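PDB 6E29: SWD1-like protein, which probably serves, through the beta-propeller domain held here, as a WD-repeat subunit of the COMPASS histone H3 methyltransferase complex. Local coordinates for residues B[103-108]-B[141-146]; B[122-127]-B[134-139]. All blocks are in the same frame, centred on the assembly; numbering follows the deposited sequence.

Interaction 1 (B[103-108]-B[141-146]); sequences REVRFR and PVEVRY
Segments 103-107 and 141-145 run the same general way, their end-to-end directions 35° apart, with R103 beside P141 (CA-CA 6.4 Å) and V105 beside E143. They lie on and beside the outermost strands, 100-106 and 144-147, of two successive four-stranded blades in a seven-bladed WD40-type beta-propeller. R145 does most of the bridging. Its chain is extended from CG to NE and brings the guanidinium end-on to the carbonyl of R106, where NH2 (2.7 Å) and NH1 (2.8 Å) both bond to R106 O; the oxygen lies in the guanidinium plane, but both N-H bonds are bent. From the side, NE and NH2 of R145 grip OE2 of E143, a salt bridge of 2.7 Å at NH2, so NH2 serves both acceptors and the group is held against rotation. V105 CG1 sits over the centre of one guanidinium face, 3.8 Å from R145 CZ. The F107 ring, its plane 68° from the guanidinium, lies obliquely beside NH1; any cation-pi attraction is long and at most weak. At the start of both segments, R103 donates from NE to I138 O and from NH2 to T139 O, while P141 CD rests over one face of the R103 guanidinium, offset toward the rim, 3.4 Å from R103 NH2.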
loop_
_atom_site.group_PDB
_atom_site.type_symbol
_atom_site.label_atom_id
_atom_site.label_comp_id
_atom_site.label_asym_id
_atom_site.label_seq_id
_atom_site.Cartn_x
_atom_site.Cartn_y
_atom_site.Cartn_z
ATOM N N ARG B 103 11.530 -1.717 -17.225
ATOM C CA ARG B 103 12.602 -1.695 -16.225
ATOM C C ARG B 103 12.407 -2.854 -15.259
ATOM O O ARG B 103 11.280 -3.309 -15.029
ATOM C CB ARG B 103 12.643 -0.408 -15.384
ATOM C CG ARG B 103 12.882 0.879 -16.156
ATOM C CD ARG B 103 14.334 1.042 -16.503
ATOM N NE ARG B 103 14.598 2.233 -17.308
ATOM C CZ ARG B 103 14.595 2.251 -18.649
ATOM N NH1 ARG B 103 14.302 1.146 -19.337
ATOM N NH2 ARG B 103 14.871 3.370 -19.317
ATOM N N GLU B 104 13.502 -3.298 -14.652
ATOM C CA GLU B 104 13.445 -4.433 -13.736
ATOM C C GLU B 104 14.523 -4.316 -12.662
ATOM O O GLU B 104 15.704 -4.168 -12.988
ATOM C CB GLU B 104 13.644 -5.716 -14.532
ATOM C CG GLU B 104 13.516 -6.956 -13.714
ATOM C CD GLU B 104 13.542 -8.199 -14.598
ATOM O OE1 GLU B 104 13.333 -9.304 -14.062
ATOM O OE2 GLU B 104 13.783 -8.072 -15.822
ATOM N N VAL B 105 14.135 -4.446 -11.392
ATOM C CA VAL B 105 15.043 -4.260 -10.261
ATOM C C VAL B 105 14.885 -5.441 -9.308
ATOM O O VAL B 105 13.768 -5.736 -8.861
ATOM C CB VAL B 105 14.768 -2.930 -9.532
ATOM C CG1 VAL B 105 15.798 -2.701 -8.376
ATOM C CG2 VAL B 105 14.758 -1.760 -10.526
ATOM N N ARG B 106 15.999 -6.124 -9.015
ATOM C CA ARG B 106 16.015 -7.279 -8.120
ATOM C C ARG B 106 16.667 -6.927 -6.785
ATOM O O ARG B 106 17.782 -6.392 -6.748
ATOM C CB ARG B 106 16.737 -8.462 -8.775
ATOM C CG ARG B 106 16.198 -8.729 -10.181
ATOM C CD ARG B 106 16.924 -9.886 -10.861
ATOM N NE ARG B 106 17.588 -9.446 -12.094
ATOM C CZ ARG B 106 16.955 -9.260 -13.247
ATOM N NH1 ARG B 106 15.661 -9.491 -13.306
ATOM N NH2 ARG B 106 17.615 -8.861 -14.338
ATOM N N PHE B 107 15.985 -7.249 -5.695
ATOM C CA PHE B 107 16.487 -6.963 -4.357
ATOM C C PHE B 107 17.014 -8.252 -3.727
ATOM O O PHE B 107 17.125 -9.283 -4.383
ATOM C CB PHE B 107 15.397 -6.310 -3.501
ATOM C CG PHE B 107 14.970 -4.954 -3.996
ATOM C CD1 PHE B 107 13.866 -4.823 -4.832
ATOM C CD2 PHE B 107 15.701 -3.814 -3.663
ATOM C CE1 PHE B 107 13.479 -3.580 -5.322
ATOM C CE2 PHE B 107 15.320 -2.559 -4.143
ATOM C CZ PHE B 107 14.188 -2.447 -4.981
ATOM N N ARG B 108 17.319 -8.216 -2.433
ATOM C CA ARG B 108 17.834 -9.393 -1.740
ATOM C C ARG B 108 16.822 -9.965 -0.747
ATOM O O ARG B 108 17.198 -10.722 0.156
ATOM C CB ARG B 108 19.152 -9.063 -1.035
ATOM C CG ARG B 108 20.007 -7.989 -1.719
ATOM C CD ARG B 108 21.220 -7.607 -0.839
ATOM N NE ARG B 108 20.808 -7.265 0.535
ATOM C CZ ARG B 108 20.965 -6.071 1.121
ATOM N NH1 ARG B 108 21.554 -5.068 0.476
ATOM N NH2 ARG B 108 20.547 -5.876 2.371
ATOM N N PRO B 141 18.091 1.982 -17.815
ATOM C CA PRO B 141 18.484 0.621 -17.455
ATOM C C PRO B 141 19.193 -0.220 -16.401
ATOM O O PRO B 141 19.158 -1.450 -16.448
ATOM C CB PRO B 141 18.821 -0.025 -18.801
ATOM C CG PRO B 141 18.037 0.801 -19.822
ATOM C CD PRO B 141 18.050 2.199 -19.272
ATOM N N VAL B 142 19.849 0.446 -15.452
ATOM C CA VAL B 142 20.838 -0.222 -14.594
ATOM C C VAL B 142 20.341 0.912 -13.691
ATOM O O VAL B 142 20.577 2.101 -13.928
ATOM C CB VAL B 142 22.320 -0.027 -14.990
ATOM C CG1 VAL B 142 23.170 0.184 -13.750
ATOM C CG2 VAL B 142 22.842 -1.221 -15.834
ATOM N N GLU B 143 19.612 0.537 -12.662
ATOM C CA GLU B 143 19.063 1.487 -11.713
ATOM C C GLU B 143 20.162 2.123 -10.847
ATOM O O GLU B 143 21.316 1.682 -10.797
ATOM C CB GLU B 143 18.056 0.785 -10.823
ATOM C CG GLU B 143 18.677 -0.196 -9.824
ATOM C CD GLU B 143 19.060 -1.543 -10.424
ATOM O OE1 GLU B 143 18.945 -1.750 -11.656
ATOM O OE2 GLU B 143 19.464 -2.418 -9.638
ATOM N N VAL B 144 19.767 3.174 -10.143
ATOM C CA VAL B 144 20.546 3.714 -9.041
ATOM C C VAL B 144 19.690 3.570 -7.789
ATOM O O VAL B 144 18.560 4.066 -7.746
ATOM C CB VAL B 144 20.948 5.176 -9.269
ATOM C CG1 VAL B 144 22.021 5.597 -8.193
ATOM C CG2 VAL B 144 21.422 5.388 -10.687
ATOM N N ARG B 145 20.219 2.886 -6.781
ATOM C CA ARG B 145 19.457 2.622 -5.576
ATOM C C ARG B 145 19.950 3.540 -4.462
ATOM O O ARG B 145 21.135 3.862 -4.386
ATOM C CB ARG B 145 19.614 1.161 -5.128
ATOM C CG ARG B 145 19.511 0.136 -6.224
ATOM C CD ARG B 145 19.429 -1.290 -5.679
ATOM N NE ARG B 145 19.504 -2.243 -6.789
ATOM C CZ ARG B 145 19.152 -3.523 -6.705
ATOM N NH1 ARG B 145 18.713 -4.009 -5.557
ATOM N NH2 ARG B 145 19.238 -4.312 -7.760
ATOM N N TYR B 146 19.035 3.937 -3.579
ATOM C CA TYR B 146 19.354 4.777 -2.429
ATOM C C TYR B 146 18.747 4.155 -1.190
ATOM O O TYR B 146 17.544 3.868 -1.188
ATOM C CB TYR B 146 18.788 6.171 -2.606
ATOM C CG TYR B 146 19.386 6.862 -3.796
ATOM C CD1 TYR B 146 18.767 6.817 -5.020
ATOM C CD2 TYR B 146 20.585 7.562 -3.682
ATOM C CE1 TYR B 146 19.303 7.447 -6.112
ATOM C CE2 TYR B 146 21.141 8.185 -4.767
ATOM C CZ TYR B 146 20.477 8.131 -5.985
ATOM O OH TYR B 146 21.003 8.734 -7.106
#

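Interaction 2 (B[122-127]-B[134-139]); sequences HQFAAA and MLVDIT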
loop_
_atom_site.group_PDB
_atom_site.type_symbol
_atom_site.label_atom_id
_atom_site.label_comp_id
_atom_site.label_asym_id
_atom_site.label_seq_id
_atom_site.Cartn_x
_atom_site.Cartn_y
_atom_site.Cartn_z
ATOM N N HIS B 122 9.801 7.061 -13.318
ATOM C CA HIS B 122 11.193 6.631 -13.253
ATOM C C HIS B 122 11.774 6.633 -11.836
ATOM O O HIS B 122 13.004 6.554 -11.692
ATOM C CB HIS B 122 12.064 7.516 -14.149
ATOM C CG HIS B 122 11.798 7.338 -15.613
ATOM N ND1 HIS B 122 11.276 8.344 -16.396
ATOM C CD2 HIS B 122 11.942 6.260 -16.424
ATOM C CE1 HIS B 122 11.140 7.903 -17.636
ATOM N NE2 HIS B 122 11.538 6.643 -17.680
ATOM N N GLN B 123 10.943 6.749 -10.794
ATOM C CA GLN B 123 11.431 6.583 -9.435
ATOM C C GLN B 123 10.382 5.834 -8.642
ATOM O O GLN B 123 9.190 6.080 -8.811
ATOM C CB GLN B 123 11.716 7.913 -8.772
ATOM C CG GLN B 123 12.413 7.750 -7.451
ATOM C CD GLN B 123 12.372 8.974 -6.603
ATOM O OE1 GLN B 123 11.455 9.164 -5.804
ATOM N NE2 GLN B 123 13.414 9.770 -6.692
ATOM N N PHE B 124 10.820 4.901 -7.799
ATOM C CA PHE B 124 9.899 4.231 -6.900
ATOM C C PHE B 124 10.550 4.030 -5.539
ATOM O O PHE B 124 11.782 4.163 -5.373
ATOM C CB PHE B 124 9.388 2.867 -7.458
ATOM C CG PHE B 124 10.423 1.771 -7.477
ATOM C CD1 PHE B 124 10.628 0.955 -6.379
ATOM C CD2 PHE B 124 11.163 1.529 -8.643
ATOM C CE1 PHE B 124 11.603 -0.060 -6.427
ATOM C CE2 PHE B 124 12.147 0.530 -8.679
ATOM C CZ PHE B 124 12.369 -0.264 -7.566
ATOM N N ALA B 125 9.698 3.764 -4.567
ATOM C CA ALA B 125 10.103 3.414 -3.210
ATOM C C ALA B 125 9.560 2.047 -2.832
ATOM O O ALA B 125 8.387 1.724 -3.102
ATOM C CB ALA B 125 9.638 4.453 -2.194
ATOM N N ALA B 126 10.386 1.247 -2.164
ATOM C CA ALA B 126 9.945 -0.098 -1.783
ATOM C C ALA B 126 10.249 -0.392 -0.314
ATOM O O ALA B 126 11.228 0.097 0.251
ATOM C CB ALA B 126 10.601 -1.138 -2.687
ATOM N N ALA B 127 9.390 -1.177 0.309
ATOM C CA ALA B 127 9.666 -1.713 1.641
ATOM C C ALA B 127 9.967 -3.206 1.492
ATOM O O ALA B 127 9.294 -3.907 0.730
ATOM C CB ALA B 127 8.476 -1.457 2.586
ATOM N N MET B 134 14.003 1.123 0.315
ATOM C CA MET B 134 14.847 1.636 -0.765
ATOM C C MET B 134 14.103 2.633 -1.649
ATOM O O MET B 134 12.917 2.468 -1.933
ATOM C CB MET B 134 15.377 0.492 -1.663
ATOM C CG MET B 134 16.167 -0.586 -0.954
ATOM S SD MET B 134 17.771 0.000 -0.368
ATOM C CE MET B 134 18.548 0.364 -1.911
ATOM N N LEU B 135 14.816 3.680 -2.060
ATOM C CA LEU B 135 14.389 4.589 -3.113
ATOM C C LEU B 135 15.230 4.283 -4.353
ATOM O O LEU B 135 16.468 4.361 -4.313
ATOM C CB LEU B 135 14.556 6.038 -2.662
ATOM C CG LEU B 135 13.944 7.105 -3.563
ATOM C CD1 LEU B 135 12.513 6.789 -3.724
ATOM C CD2 LEU B 135 14.072 8.490 -2.936
ATOM N N VAL B 136 14.588 3.909 -5.450
ATOM C CA VAL B 136 15.336 3.486 -6.637
ATOM C C VAL B 136 15.035 4.420 -7.801
ATOM O O VAL B 136 13.870 4.674 -8.114
ATOM C CB VAL B 136 15.028 2.023 -7.024
ATOM C CG1 VAL B 136 15.839 1.629 -8.273
ATOM C CG2 VAL B 136 15.350 1.075 -5.868
ATOM N N ASP B 137 16.080 4.897 -8.469
ATOM C CA ASP B 137 15.919 5.641 -9.717
ATOM C C ASP B 137 16.036 4.680 -10.893
ATOM O O ASP B 137 17.110 4.092 -11.112
ATOM C CB ASP B 137 16.978 6.748 -9.778
ATOM C CG ASP B 137 17.044 7.467 -11.121
ATOM O OD1 ASP B 137 16.236 7.219 -12.043
ATOM O OD2 ASP B 137 17.970 8.316 -11.256
ATOM N N ILE B 138 14.958 4.562 -11.689
ATOM C CA ILE B 138 15.006 3.670 -12.835
ATOM C C ILE B 138 14.904 4.454 -14.140
ATOM O O ILE B 138 14.412 3.927 -15.145
ATOM C CB ILE B 138 13.911 2.597 -12.723
ATOM C CG1 ILE B 138 12.535 3.262 -12.613
ATOM C CG2 ILE B 138 14.195 1.693 -11.510
ATOM C CD1 ILE B 138 11.387 2.292 -12.414
ATOM N N THR B 139 15.374 5.711 -14.151
ATOM C CA THR B 139 15.352 6.480 -15.399
ATOM C C THR B 139 16.038 5.704 -16.516
ATOM O O THR B 139 15.573 5.688 -17.669
ATOM C CB THR B 139 16.061 7.831 -15.244
ATOM O OG1 THR B 139 15.528 8.585 -14.147
ATOM C CG2 THR B 139 15.983 8.661 -16.591
#
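V136 and F124 exchange a pair of backbone hydrogen bonds, V136 N to F124 O at 2.8 Å and nearly straight, F124 N to V136 O at 3.1 Å. A126 and M134 form a second such pair, and I138 N reaches H122 O at 2.8 Å from above the carbonyl plane. At the end of strand 134-137, D137 OD1 accepts from T139 N (2.7 Å), closing an Asx turn, and also from T139 OG1 (2.6 Å). Between the backbone bonds lie the non-hydrogen-bonded pairs Q123 with D137 and A125 with L135, the alternation of an antiparallel beta hairpin; its arms, 123-128 and 134-137, are the two middle strands of one propeller blade. On the face carrying F124 and V136, the phenylalanine ring is swung across the hairpin by a chi1 of 71°, so that V136 CB lies over one ring face, 3.5 Å from F124 CZ, in a CH-pi contact, while I138 meets the ring edge through CG2 and CD1. On the opposite face the extended Q123 side chain crosses L135, its OE1 3.3 Å from L135 CD1, and that same oxygen is hydrogen-bonded to Y181 OH of the next blade. With an alanine in place of Q123, the tyrosine hydroxyl would probably be left without this partner and L135 CD1 would lose part of its cover. H122 lays its ring obliquely against T139 CA, with I138 O near the ring edge, and H122 NE2 is hydrogen-bonded to Y102 OH.

Interactions 1 and 2 have centres 8 Å apart and meet along strand 134-137, which belongs to interaction 2 and neighbours strand 144-147 of interaction 1 in the same blade. Y146 N to L135 O and V144 O to D137 N, each 2.7 Å and probably hydrogen bonds, extend the hairpin outward to the last strand. R145 CB packs on M134 CE at 3.5 Å, and E143 CB lies as far from D137 O. Interaction 2 is the ladder within a blade, while interaction 1 joins the outermost strand of that blade, and the loop before it, to the outermost strand of the preceding one. V105 and F107 also touch F124, so the two contacts share one apolar interface between blades.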